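Side-chain contacts in bacterial transferase hexapeptide (Three repeats) family protein (Acinetobacter baumannii, PDB 4M9C), which probably acts as an acetyltransferase in the biosynthesis of the bacterial sugar nucleotide UDP-N,N'-diacetylbacillosamine: residues G14-P19 and H129-S134; L20-F25 and E31-I36; G39-T44 and V50-D55; A69-V74 and Y145-P150. All coordinates share one frame; numbering follows the deposited sequence.

Contact 1: G14-P19 and H129-S134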
loop_
_atom_site.group_PDB
_atom_site.type_symbol
_atom_site.label_atom_id
_atom_site.label_comp_id
_atom_site.label_asym_id
_atom_site.label_seq_id
_atom_site.Cartn_x
_atom_site.Cartn_y
_atom_site.Cartn_z
ATOM N N GLY A 14 -9.999 -15.100 9.981
ATOM C CA GLY A 14 -10.486 -14.976 11.352
ATOM C C GLY A 14 -9.478 -14.421 12.343
ATOM O O GLY A 14 -9.793 -13.536 13.154
ATOM N N LYS A 15 -8.255 -14.933 12.293
ATOM C CA LYS A 15 -7.251 -14.514 13.262
ATOM C C LYS A 15 -6.756 -13.095 12.996
ATOM O O LYS A 15 -6.212 -12.454 13.886
ATOM C CB LYS A 15 -6.096 -15.517 13.307
ATOM C CG LYS A 15 -6.556 -16.922 13.716
ATOM C CD LYS A 15 -5.375 -17.815 14.062
ATOM C CE LYS A 15 -4.537 -18.125 12.831
ATOM N NZ LYS A 15 -5.360 -18.837 11.834
ATOM N N GLU A 16 -6.950 -12.622 11.765
ATOM C CA GLU A 16 -6.676 -11.232 11.408
ATOM C C GLU A 16 -7.790 -10.329 11.932
ATOM O O GLU A 16 -7.542 -9.239 12.466
ATOM C CB GLU A 16 -6.574 -11.079 9.874
ATOM C CG GLU A 16 -6.657 -9.626 9.397
ATOM C CD GLU A 16 -6.931 -9.493 7.895
ATOM O OE1 GLU A 16 -7.768 -10.248 7.340
ATOM O OE2 GLU A 16 -6.300 -8.619 7.271
ATOM N N VAL A 17 -9.027 -10.787 11.796
ATOM C CA VAL A 17 -10.164 -9.933 12.122
ATOM C C VAL A 17 -10.356 -9.771 13.628
ATOM O O VAL A 17 -10.754 -8.702 14.100
ATOM C CB VAL A 17 -11.443 -10.455 11.465
ATOM C CG1 VAL A 17 -12.671 -9.720 12.008
ATOM C CG2 VAL A 17 -11.331 -10.337 9.931
ATOM N N MET A 18 -10.052 -10.815 14.391
ATOM C CA MET A 18 -10.266 -10.737 15.839
ATOM C C MET A 18 -9.590 -9.502 16.490
ATOM O O MET A 18 -10.243 -8.761 17.210
ATOM C CB MET A 18 -9.884 -12.041 16.552
ATOM C CG MET A 18 -9.990 -11.976 18.081
ATOM S SD MET A 18 -11.694 -11.737 18.634
ATOM C CE MET A 18 -12.346 -13.412 18.563
ATOM N N PRO A 19 -8.286 -9.284 16.251
ATOM C CA PRO A 19 -7.677 -8.120 16.907
ATOM C C PRO A 19 -8.225 -6.789 16.377
ATOM O O PRO A 19 -8.260 -5.803 17.114
ATOM C CB PRO A 19 -6.184 -8.269 16.594
ATOM C CG PRO A 19 -6.108 -9.258 15.465
ATOM C CD PRO A 19 -7.276 -10.158 15.629
ATOM N N HIS A 129 -16.094 -6.648 1.957
ATOM C CA HIS A 129 -14.834 -7.023 2.590
ATOM C C HIS A 129 -13.676 -6.450 1.788
ATOM O O HIS A 129 -13.517 -6.761 0.601
ATOM C CB HIS A 129 -14.685 -8.541 2.657
ATOM C CG HIS A 129 -15.383 -9.172 3.822
ATOM N ND1 HIS A 129 -14.941 -10.340 4.404
ATOM C CD2 HIS A 129 -16.488 -8.799 4.515
ATOM C CE1 HIS A 129 -15.740 -10.661 5.409
ATOM N NE2 HIS A 129 -16.689 -9.744 5.494
ATOM N N ALA A 130 -12.872 -5.611 2.435
ATOM C CA ALA A 130 -11.671 -5.049 1.821
ATOM C C ALA A 130 -10.477 -5.470 2.653
ATOM O O ALA A 130 -10.287 -4.977 3.764
ATOM C CB ALA A 130 -11.753 -3.547 1.788
ATOM N N ASN A 131 -9.676 -6.387 2.133
ATOM C CA ASN A 131 -8.490 -6.828 2.855
ATOM C C ASN A 131 -7.344 -5.859 2.652
ATOM O O ASN A 131 -7.471 -4.883 1.915
ATOM C CB ASN A 131 -8.062 -8.241 2.443
ATOM C CG ASN A 131 -7.601 -9.078 3.638
ATOM O OD1 ASN A 131 -6.821 -8.621 4.494
ATOM N ND2 ASN A 131 -8.104 -10.302 3.712
ATOM N N ILE A 132 -6.231 -6.134 3.314
ATOM C CA ILE A 132 -5.134 -5.174 3.398
ATOM C C ILE A 132 -4.658 -4.573 2.076
ATOM O O ILE A 132 -4.500 -5.268 1.061
ATOM C CB ILE A 132 -3.958 -5.736 4.205
ATOM C CG1 ILE A 132 -3.449 -7.034 3.598
ATOM C CG2 ILE A 132 -4.392 -6.013 5.640
ATOM C CD1 ILE A 132 -2.221 -7.554 4.323
ATOM N N TYR A 133 -4.459 -3.260 2.108
ATOM C CA TYR A 133 -3.971 -2.484 0.957
ATOM C C TYR A 133 -4.952 -2.377 -0.196
ATOM O O TYR A 133 -4.599 -1.832 -1.226
ATOM C CB TYR A 133 -2.629 -3.010 0.426
ATOM C CG TYR A 133 -1.542 -3.060 1.474
ATOM C CD1 TYR A 133 -0.746 -1.945 1.738
ATOM C CD2 TYR A 133 -1.306 -4.220 2.191
ATOM C CE1 TYR A 133 0.247 -1.994 2.694
ATOM C CE2 TYR A 133 -0.323 -4.284 3.143
ATOM C CZ TYR A 133 0.450 -3.168 3.396
ATOM O OH TYR A 133 1.435 -3.248 4.348
ATOM N N SER A 134 -6.174 -2.880 -0.045
ATOM C CA SER A 134 -7.155 -2.685 -1.110
ATOM C C SER A 134 -7.782 -1.287 -1.027
ATOM O O SER A 134 -7.815 -0.668 0.039
ATOM C CB SER A 134 -8.232 -3.784 -1.123
ATOM O OG SER A 134 -9.061 -3.738 0.030
#
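Glu16 and Asn131 bring the two backbones nearest, with their CA atoms 9.8 Å apart. Residues 14-19 open the first helix of the N-terminal Rossmann-fold domain. Residues 129-134 leave a short strand of the left-handed beta-helix and enter a type II turn that runs from Asn131 to Ser134. The contact is therefore a buried side-chain bridge between the two domains. Glu16 has CG anti to its backbone N (chi1 165°) and an extended chain, which carries the carboxylate across the gap. Asn131 approaches from the opposite direction; in the conformer given, the carboxylate and amide planes are 27° apart. There Asn131 OD1 accepts from its neighbour Ile132 N at 2.8 Å (N-H...O 153°). Glu16 OE2 lies 2.8 Å from Asn131 OD1. As modelled, both are acceptors, and Asn131 was deposited in two conformers, so this pairing is doubtful. The same Glu16 OE2 also rests 3.6 Å from the methyl CG2 of Ile132. On the helix side, Lys15 forms a salt bridge with Asp139 of the second subunit. The turn is closed twice at Asn131 O: Ser134 N donates at 3.1 Å, and Ser134 OG donates on a lone pair in the carbonyl plane at 2.7 Å.

Contact 2: L20-F25 and E31-I36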
loop_
_atom_site.group_PDB
_atom_site.type_symbol
_atom_site.label_atom_id
_atom_site.label_comp_id
_atom_site.label_asym_id
_atom_site.label_seq_id
_atom_site.Cartn_x
_atom_site.Cartn_y
_atom_site.Cartn_z
ATOM N N LEU A 20 -8.670 -6.766 15.124
ATOM C CA LEU A 20 -9.299 -5.562 14.590
ATOM C C LEU A 20 -10.582 -5.252 15.351
ATOM O O LEU A 20 -10.824 -4.107 15.737
ATOM C CB LEU A 20 -9.602 -5.726 13.094
ATOM C CG LEU A 20 -8.393 -5.960 12.179
ATOM C CD1 LEU A 20 -8.840 -6.131 10.724
ATOM C CD2 LEU A 20 -7.392 -4.802 12.314
ATOM N N VAL A 21 -11.413 -6.269 15.561
ATOM C CA VAL A 21 -12.668 -6.055 16.268
ATOM C C VAL A 21 -12.433 -5.762 17.760
ATOM O O VAL A 21 -13.199 -5.020 18.367
ATOM C CB VAL A 21 -13.685 -7.208 16.042
ATOM C CG1 VAL A 21 -13.264 -8.472 16.782
ATOM C CG2 VAL A 21 -15.073 -6.765 16.469
ATOM N N ARG A 22 -11.366 -6.317 18.333
ATOM C CA ARG A 22 -10.964 -5.960 19.693
ATOM C C ARG A 22 -10.707 -4.462 19.788
ATOM O O ARG A 22 -11.183 -3.800 20.722
ATOM C CB ARG A 22 -9.702 -6.712 20.126
ATOM C CG ARG A 22 -9.884 -8.212 20.403
ATOM C CD ARG A 22 -10.818 -8.500 21.593
ATOM N NE ARG A 22 -10.499 -7.697 22.774
ATOM C CZ ARG A 22 -9.552 -7.996 23.661
ATOM N NH1 ARG A 22 -8.805 -9.086 23.510
ATOM N NH2 ARG A 22 -9.345 -7.200 24.707
ATOM N N GLN A 23 -9.952 -3.935 18.819
ATOM C CA GLN A 23 -9.617 -2.511 18.768
ATOM C C GLN A 23 -10.827 -1.647 18.428
ATOM O O GLN A 23 -10.894 -0.494 18.838
ATOM C CB GLN A 23 -8.532 -2.235 17.726
ATOM C CG GLN A 23 -7.167 -2.767 18.050
ATOM C CD GLN A 23 -6.146 -2.328 17.012
ATOM O OE1 GLN A 23 -5.251 -3.086 16.634
ATOM N NE2 GLN A 23 -6.283 -1.096 16.543
ATOM N N GLN A 24 -11.762 -2.193 17.650
ATOM C CA GLN A 24 -12.985 -1.470 17.317
ATOM C C GLN A 24 -13.805 -1.195 18.594
ATOM O O GLN A 24 -14.443 -0.147 18.721
ATOM C CB GLN A 24 -13.826 -2.278 16.326
ATOM C CG GLN A 24 -14.946 -1.488 15.672
ATOM C CD GLN A 24 -14.430 -0.613 14.552
ATOM O OE1 GLN A 24 -13.532 -1.016 13.813
ATOM N NE2 GLN A 24 -14.978 0.597 14.429
ATOM N N PHE A 25 -13.769 -2.143 19.531
ATOM C CA PHE A 25 -14.547 -2.068 20.779
ATOM C C PHE A 25 -13.651 -2.317 21.985
ATOM O O PHE A 25 -13.768 -3.337 22.662
ATOM C CB PHE A 25 -15.698 -3.077 20.750
ATOM C CG PHE A 25 -16.658 -2.839 19.632
ATOM C CD1 PHE A 25 -17.644 -1.871 19.746
ATOM C CD2 PHE A 25 -16.550 -3.540 18.451
ATOM C CE1 PHE A 25 -18.515 -1.625 18.705
ATOM C CE2 PHE A 25 -17.418 -3.304 17.414
ATOM C CZ PHE A 25 -18.400 -2.337 17.539
ATOM N N GLU A 31 -13.003 -11.670 27.506
ATOM C CA GLU A 31 -13.964 -12.729 27.770
ATOM C C GLU A 31 -15.253 -12.527 26.981
ATOM O O GLU A 31 -16.012 -13.462 26.778
ATOM C CB GLU A 31 -14.259 -12.826 29.272
ATOM C CG GLU A 31 -13.051 -13.243 30.098
ATOM N N GLN A 32 -15.503 -11.307 26.529
ATOM C CA GLN A 32 -16.725 -11.049 25.766
ATOM C C GLN A 32 -16.604 -11.417 24.262
ATOM O O GLN A 32 -17.555 -11.251 23.487
ATOM C CB GLN A 32 -17.172 -9.596 25.962
ATOM C CG GLN A 32 -17.478 -9.233 27.424
ATOM C CD GLN A 32 -17.884 -7.773 27.598
ATOM O OE1 GLN A 32 -19.013 -7.390 27.279
ATOM N NE2 GLN A 32 -16.963 -6.951 28.108
ATOM N N PHE A 33 -15.451 -11.949 23.862
ATOM C CA PHE A 33 -15.229 -12.300 22.451
ATOM C C PHE A 33 -15.050 -13.797 22.205
ATOM O O PHE A 33 -14.446 -14.494 23.010
ATOM C CB PHE A 33 -13.986 -11.589 21.917
ATOM C CG PHE A 33 -14.081 -10.089 21.934
ATOM C CD1 PHE A 33 -14.336 -9.386 20.763
ATOM C CD2 PHE A 33 -13.888 -9.386 23.110
ATOM C CE1 PHE A 33 -14.408 -8.001 20.771
ATOM C CE2 PHE A 33 -13.958 -8.005 23.130
ATOM C CZ PHE A 33 -14.222 -7.309 21.963
ATOM N N ALA A 34 -15.531 -14.274 21.060
ATOM C CA ALA A 34 -15.290 -15.651 20.660
ATOM C C ALA A 34 -15.225 -15.803 19.152
ATOM O O ALA A 34 -15.863 -15.057 18.408
ATOM C CB ALA A 34 -16.371 -16.576 21.229
ATOM N N PHE A 35 -14.447 -16.785 18.712
ATOM C CA PHE A 35 -14.559 -17.293 17.353
ATOM C C PHE A 35 -15.782 -18.204 17.241
ATOM O O PHE A 35 -16.052 -19.001 18.136
ATOM C CB PHE A 35 -13.304 -18.073 16.980
ATOM C CG PHE A 35 -12.072 -17.217 16.844
ATOM C CD1 PHE A 35 -11.882 -16.436 15.715
ATOM C CD2 PHE A 35 -11.097 -17.216 17.833
ATOM C CE1 PHE A 35 -10.753 -15.659 15.581
ATOM C CE2 PHE A 35 -9.963 -16.435 17.711
ATOM C CZ PHE A 35 -9.790 -15.656 16.583
ATOM N N ILE A 36 -16.524 -18.077 16.145
ATOM C CA ILE A 36 -17.638 -18.973 15.853
ATOM C C ILE A 36 -17.230 -19.904 14.722
ATOM O O ILE A 36 -16.951 -19.443 13.608
ATOM C CB ILE A 36 -18.885 -18.191 15.402
ATOM C CG1 ILE A 36 -19.390 -17.279 16.521
ATOM C CG2 ILE A 36 -19.983 -19.147 14.936
ATOM C CD1 ILE A 36 -20.616 -16.475 16.139
#
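Arg22 lays its aliphatic CD over one face of the Phe33 ring. Arg22 CD sits 3.4 Å from the ring centroid of Phe33, only 5° off the ring normal, so this is a well-centred CH-pi contact. The bent chain of the arginine makes it possible. Its CG is anti to the carbonyl carbon, and further bends at chi2 (-64°) and chi3 fold the chain toward the ring. Arg22 NE follows over the same face, 3.5 Å from Phe33 CE2. The guanidinium does not lie flat on the ring; the two planes are 39° apart. Its polar end goes to another partner, with Arg22 NH1 hydrogen-bonded to the hydroxyl of Tyr48.

The contact belongs to a beta-alpha-beta unit of the Rossmann fold. Helix 14-24 follows strand 3-8 and packs on strand 33-36, and Phe33 is the first residue of that last strand. The ring is buried, and Ile5, Met18 and Leu28 also touch the Phe33 side chain.

Val21 meets a different part of the ring, with Val21 CG1 4.2 Å from Phe33 CE1. The two side chains run antiparallel as they pass. At the end of the helix, Phe25 turns its own ring away and offers its backbone instead. Phe25 O stands at the edge of the Phe33 ring, near its plane, 4.1 Å from Phe33 CZ.

Contact 3: G39-T44 and V50-D55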
loop_
_atom_site.group_PDB
_atom_site.type_symbol
_atom_site.label_atom_id
_atom_site.label_comp_id
_atom_site.label_asym_id
_atom_site.label_seq_id
_atom_site.Cartn_x
_atom_site.Cartn_y
_atom_site.Cartn_z
ATOM N N GLY A 39 -16.933 -26.565 12.967
ATOM C CA GLY A 39 -15.841 -27.511 12.825
ATOM C C GLY A 39 -14.883 -27.526 13.999
ATOM O O GLY A 39 -14.469 -28.595 14.452
ATOM N N LEU A 40 -14.532 -26.343 14.500
ATOM C CA LEU A 40 -13.546 -26.243 15.572
ATOM C C LEU A 40 -14.188 -26.007 16.929
ATOM O O LEU A 40 -13.505 -25.681 17.897
ATOM C CB LEU A 40 -12.506 -25.162 15.265
ATOM C CG LEU A 40 -11.506 -25.496 14.152
ATOM C CD1 LEU A 40 -12.208 -25.971 12.888
ATOM C CD2 LEU A 40 -10.603 -24.309 13.835
ATOM N N SER A 41 -15.504 -26.190 16.998
ATOM C CA SER A 41 -16.236 -26.053 18.252
ATOM C C SER A 41 -15.514 -26.750 19.404
ATOM O O SER A 41 -15.012 -27.862 19.245
ATOM C CB SER A 41 -17.648 -26.628 18.099
ATOM O OG SER A 41 -18.298 -26.743 19.357
ATOM N N GLY A 42 -15.459 -26.094 20.560
ATOM C CA GLY A 42 -14.888 -26.695 21.750
ATOM C C GLY A 42 -13.401 -26.460 21.947
ATOM O O GLY A 42 -12.878 -26.651 23.050
ATOM N N THR A 43 -12.717 -26.049 20.883
ATOM C CA THR A 43 -11.290 -25.737 20.958
ATOM C C THR A 43 -11.057 -24.285 21.420
ATOM O O THR A 43 -12.012 -23.554 21.669
ATOM C CB THR A 43 -10.606 -25.964 19.594
ATOM O OG1 THR A 43 -9.183 -25.924 19.756
ATOM C CG2 THR A 43 -11.026 -24.899 18.589
ATOM N N THR A 44 -9.791 -23.885 21.559
ATOM C CA THR A 44 -9.450 -22.482 21.779
ATOM C C THR A 44 -8.433 -22.012 20.726
ATOM O O THR A 44 -7.644 -22.810 20.211
ATOM C CB THR A 44 -8.887 -22.213 23.186
ATOM O OG1 THR A 44 -7.531 -22.657 23.252
ATOM C CG2 THR A 44 -9.716 -22.921 24.254
ATOM N N VAL A 50 -13.500 -21.066 20.882
ATOM C CA VAL A 50 -14.091 -21.268 19.570
ATOM C C VAL A 50 -15.403 -22.000 19.796
ATOM O O VAL A 50 -15.414 -23.131 20.291
ATOM C CB VAL A 50 -13.174 -22.104 18.663
ATOM C CG1 VAL A 50 -13.730 -22.170 17.246
ATOM C CG2 VAL A 50 -11.761 -21.539 18.673
ATOM N N LEU A 51 -16.507 -21.348 19.453
ATOM C CA LEU A 51 -17.834 -21.884 19.733
ATOM C C LEU A 51 -18.550 -22.331 18.471
ATOM O O LEU A 51 -18.327 -21.783 17.386
ATOM C CB LEU A 51 -18.696 -20.835 20.437
ATOM C CG LEU A 51 -18.106 -20.172 21.679
ATOM C CD1 LEU A 51 -19.045 -19.080 22.172
ATOM C CD2 LEU A 51 -17.863 -21.207 22.770
ATOM N N SER A 52 -19.413 -23.331 18.613
ATOM C CA SER A 52 -20.318 -23.683 17.534
ATOM C C SER A 52 -21.329 -22.559 17.473
ATOM O O SER A 52 -21.497 -21.823 18.448
ATOM C CB SER A 52 -21.043 -25.002 17.829
ATOM O OG SER A 52 -22.007 -24.830 18.859
ATOM N N TYR A 53 -22.011 -22.422 16.347
ATOM C CA TYR A 53 -23.002 -21.365 16.225
ATOM C C TYR A 53 -24.084 -21.517 17.295
ATOM O O TYR A 53 -24.444 -20.548 17.960
ATOM C CB TYR A 53 -23.614 -21.334 14.827
ATOM C CG TYR A 53 -24.654 -20.258 14.667
ATOM C CD1 TYR A 53 -25.999 -20.576 14.554
ATOM C CD2 TYR A 53 -24.293 -18.923 14.645
ATOM C CE1 TYR A 53 -26.954 -19.590 14.412
ATOM C CE2 TYR A 53 -25.242 -17.930 14.510
ATOM C CZ TYR A 53 -26.567 -18.269 14.390
ATOM O OH TYR A 53 -27.506 -17.281 14.251
ATOM N N LEU A 54 -24.582 -22.740 17.474
ATOM C CA LEU A 54 -25.627 -22.993 18.459
ATOM C C LEU A 54 -25.206 -22.577 19.853
ATOM O O LEU A 54 -25.982 -21.953 20.566
ATOM C CB LEU A 54 -26.062 -24.465 18.453
ATOM C CG LEU A 54 -27.027 -24.794 17.312
ATOM C CD1 LEU A 54 -27.163 -26.304 17.090
ATOM C CD2 LEU A 54 -28.382 -24.142 17.571
ATOM N N ASP A 55 -23.981 -22.921 20.246
ATOM C CA ASP A 55 -23.494 -22.545 21.573
ATOM C C ASP A 55 -23.344 -21.031 21.710
ATOM O O ASP A 55 -23.681 -20.461 22.744
ATOM C CB ASP A 55 -22.190 -23.270 21.917
ATOM C CG ASP A 55 -22.411 -24.755 22.196
ATOM O OD1 ASP A 55 -23.442 -25.098 22.826
ATOM O OD2 ASP A 55 -21.571 -25.580 21.772
HETATM O O HOH W 1 -19.016 -24.772 21.193
#
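A type II beta turn from Leu40 to Thr43 meets the end of strand 48-51, the second strand from one edge of the Rossmann-fold sheet, just before the helix that starts at Tyr53. Strand 44-45 is the outermost strand of this sheet within the chain, and it pairs antiparallel with strand 48-51. Two backbone bonds at Val50 hold the turn to that strand. Gly42 N donates to Val50 O at 3.0 Å, nearly along the C=O axis. Val50 N donates back to Thr43 O, also at 3.0 Å, with the donor tilted 31° from the carbonyl plane. Gly42 has a positive phi (90°), as suits the third position of a type II turn.

Val50 is the buried centre of an otherwise surface contact. Its CG1, anti to the backbone N (chi1 -173°), lies 3.8 Å from Leu40 CB. Thr43 stands alongside Val50, pointing the same way. Their methyl-to-methyl spacing is doubtful, because Thr43 CG2 is too close to its own turn in the model.

Ser52 is the N-cap of helix 53-58. Its OG accepts from Asp55 N at 3.1 Å, a nearly straight capping bond. Asp38 adds a second link to this helix start, with its OD1 bonded to Tyr53 N. Ser41 and Ser52 pack together, with Ser41 OG 3.6 Å from Ser52 CB. One water connects the turn to the helix start. It accepts from Ser52 N, donates to Asp55 OD2 at 2.7 Å, and is hydrogen-bonded to Ser41 OG at 2.8 Å.

Contact 4: A69-V74 and Y145-P150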
loop_
_atom_site.group_PDB
_atom_site.type_symbol
_atom_site.label_atom_id
_atom_site.label_comp_id
_atom_site.label_asym_id
_atom_site.label_seq_id
_atom_site.Cartn_x
_atom_site.Cartn_y
_atom_site.Cartn_z
ATOM N N ALA A 69 -15.770 -12.980 9.373
ATOM C CA ALA A 69 -14.427 -12.882 8.818
ATOM C C ALA A 69 -14.317 -13.563 7.449
ATOM O O ALA A 69 -13.391 -13.302 6.679
ATOM C CB ALA A 69 -13.427 -13.501 9.791
ATOM N N ILE A 70 -15.268 -14.438 7.152
ATOM C CA ILE A 70 -15.195 -15.290 5.961
ATOM C C ILE A 70 -15.256 -14.528 4.641
ATOM O O ILE A 70 -16.218 -13.799 4.372
ATOM C CB ILE A 70 -16.279 -16.375 6.035
ATOM C CG1 ILE A 70 -15.964 -17.305 7.218
ATOM C CG2 ILE A 70 -16.386 -17.142 4.704
ATOM C CD1 ILE A 70 -17.131 -18.167 7.679
ATOM N N ALA A 71 -14.212 -14.686 3.825
ATOM C CA ALA A 71 -14.104 -13.966 2.557
ATOM C C ALA A 71 -15.023 -14.552 1.484
ATOM O O ALA A 71 -15.542 -13.825 0.636
ATOM C CB ALA A 71 -12.646 -13.956 2.065
ATOM N N ASN A 72 -15.200 -15.872 1.520
ATOM C CA ASN A 72 -16.111 -16.569 0.602
ATOM C C ASN A 72 -17.496 -15.943 0.657
ATOM O O ASN A 72 -18.212 -16.106 1.644
ATOM C CB ASN A 72 -16.209 -18.046 0.997
ATOM C CG ASN A 72 -17.049 -18.877 0.015
ATOM O OD1 ASN A 72 -18.065 -18.422 -0.514
ATOM N ND2 ASN A 72 -16.621 -20.103 -0.216
ATOM N N SER A 73 -17.891 -15.248 -0.402
ATOM C CA SER A 73 -19.101 -14.428 -0.327
ATOM C C SER A 73 -20.401 -15.230 -0.368
ATOM O O SER A 73 -21.424 -14.787 0.149
ATOM C CB SER A 73 -19.104 -13.336 -1.401
ATOM O OG SER A 73 -19.473 -13.839 -2.669
ATOM N N VAL A 74 -20.360 -16.401 -0.993
ATOM C CA VAL A 74 -21.530 -17.268 -1.040
ATOM C C VAL A 74 -21.820 -17.764 0.369
ATOM O O VAL A 74 -22.959 -17.764 0.818
ATOM C CB VAL A 74 -21.307 -18.469 -1.993
ATOM C CG1 VAL A 74 -22.286 -19.598 -1.679
ATOM C CG2 VAL A 74 -21.430 -18.027 -3.434
ATOM N N TYR A 145 -22.098 -8.335 -0.880
ATOM C CA TYR A 145 -21.271 -9.533 -0.774
ATOM C C TYR A 145 -20.094 -9.527 -1.733
ATOM O O TYR A 145 -19.746 -10.555 -2.318
ATOM C CB TYR A 145 -22.133 -10.805 -0.931
ATOM C CG TYR A 145 -23.225 -10.855 0.117
ATOM C CD1 TYR A 145 -22.928 -11.186 1.433
ATOM C CD2 TYR A 145 -24.539 -10.527 -0.196
ATOM C CE1 TYR A 145 -23.905 -11.214 2.405
ATOM C CE2 TYR A 145 -25.534 -10.556 0.776
ATOM C CZ TYR A 145 -25.204 -10.896 2.073
ATOM O OH TYR A 145 -26.172 -10.933 3.047
ATOM N N VAL A 146 -19.487 -8.357 -1.884
ATOM C CA VAL A 146 -18.300 -8.201 -2.706
ATOM C C VAL A 146 -17.059 -8.343 -1.832
ATOM O O VAL A 146 -17.029 -7.881 -0.675
ATOM C CB VAL A 146 -18.305 -6.838 -3.422
ATOM C CG1 VAL A 146 -16.966 -6.569 -4.094
ATOM C CG2 VAL A 146 -19.448 -6.793 -4.440
ATOM N N THR A 147 -16.039 -8.988 -2.382
ATOM C CA THR A 147 -14.812 -9.254 -1.654
ATOM C C THR A 147 -13.608 -8.753 -2.422
ATOM O O THR A 147 -13.418 -9.113 -3.586
ATOM C CB THR A 147 -14.645 -10.769 -1.411
ATOM O OG1 THR A 147 -15.712 -11.231 -0.583
ATOM C CG2 THR A 147 -13.327 -11.057 -0.723
ATOM N N PHE A 148 -12.809 -7.907 -1.776
ATOM C CA PHE A 148 -11.533 -7.444 -2.329
ATOM C C PHE A 148 -10.449 -8.167 -1.562
ATOM O O PHE A 148 -10.317 -7.981 -0.346
ATOM C CB PHE A 148 -11.326 -5.924 -2.107
ATOM C CG PHE A 148 -12.017 -5.041 -3.123
ATOM C CD1 PHE A 148 -11.584 -3.743 -3.325
ATOM C CD2 PHE A 148 -13.104 -5.498 -3.855
ATOM C CE1 PHE A 148 -12.213 -2.918 -4.243
ATOM C CE2 PHE A 148 -13.741 -4.676 -4.767
ATOM C CZ PHE A 148 -13.296 -3.386 -4.965
ATOM N N ALA A 149 -9.672 -8.983 -2.261
ATOM C CA ALA A 149 -8.525 -9.635 -1.659
ATOM C C ALA A 149 -7.477 -8.554 -1.423
ATOM O O ALA A 149 -7.634 -7.436 -1.903
ATOM C CB ALA A 149 -7.985 -10.716 -2.598
ATOM N N PRO A 150 -6.399 -8.886 -0.704
ATOM C CA PRO A 150 -5.344 -7.913 -0.400
ATOM C C PRO A 150 -4.717 -7.309 -1.650
ATOM O O PRO A 150 -4.414 -8.025 -2.601
ATOM C CB PRO A 150 -4.304 -8.739 0.371
ATOM C CG PRO A 150 -5.057 -9.911 0.902
ATOM C CD PRO A 150 -6.150 -10.199 -0.085
#
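This is an interdomain contact, made by a side-chain hydrogen bond and close packing. Thr147 and Tyr145 of the left-handed beta-helix meet Ala71 and Ser73 of the Rossmann-fold domain. Residues 69-74 follow strand 63-68 and lead into helix 73-85. Residues 145-150 form part of one beta-helix coil, with a short strand at 147-148.

Thr147 OG1 donates to Ala71 O at 2.9 Å. The bond lies in the carbonyl plane, with a C=O...donor angle of 148°. The threonine is turned so that OG1 is anti to its carbonyl carbon (chi1 -63°), while CG2 packs 4.1 Å from Ala71 CB. The hydroxyl is gripped twice, since Thr147 OG1 is also hydrogen-bonded to Arg76 NH1. Arg76 NH2 in turn bonds to Ile70 O, so one guanidinium spans both sides of the contact.

Asn72 is the N-cap of helix 73-85, and its OD1 accepts from Val75 N and, weakly, from Val74 N. The next residue, Ser73, presses against the backbone of the beta-helix. Tyr145 has a left-handed backbone conformation. Its carbonyl meets the serine methylene tightly, and the Tyr145 side chain then leads away from the segment. Its ring lies nearly parallel to those of Phe127 and His163. Ser73 OG is hydrogen-bonded to His163 ND1, although it also passes 3.3 Å from Tyr145 O at a poor bonding angle. The tightest approach of the serine is its carbon: Ser73 CB lies 3.0 Å from Tyr145 O.

In the fold
Contacts 1 and 4 both join the Rossmann-fold domain to the left-handed beta-helix. Their centres are 10 Å apart, and His129 O lies 2.7 Å from Phe148 N, a probable hydrogen bond between neighbouring strands. Contacts 2 and 3 lie within the Rossmann domain and share its sheet through Phe35 O and Leu51 N, 2.7 Å apart. Contact 1 reaches contact 2 along helix 14-24, where Met18 CB lies 3.6 Å from Phe35 CZ. Contact 3 is distant from the domain junction, its centre about 21 Å from that of contact 1 and 22 Å from that of contact 4. Contacts 1 and 4 also touch the second subunit; in hexapeptide acetyltransferases the active sites typically lie between neighbouring subunits.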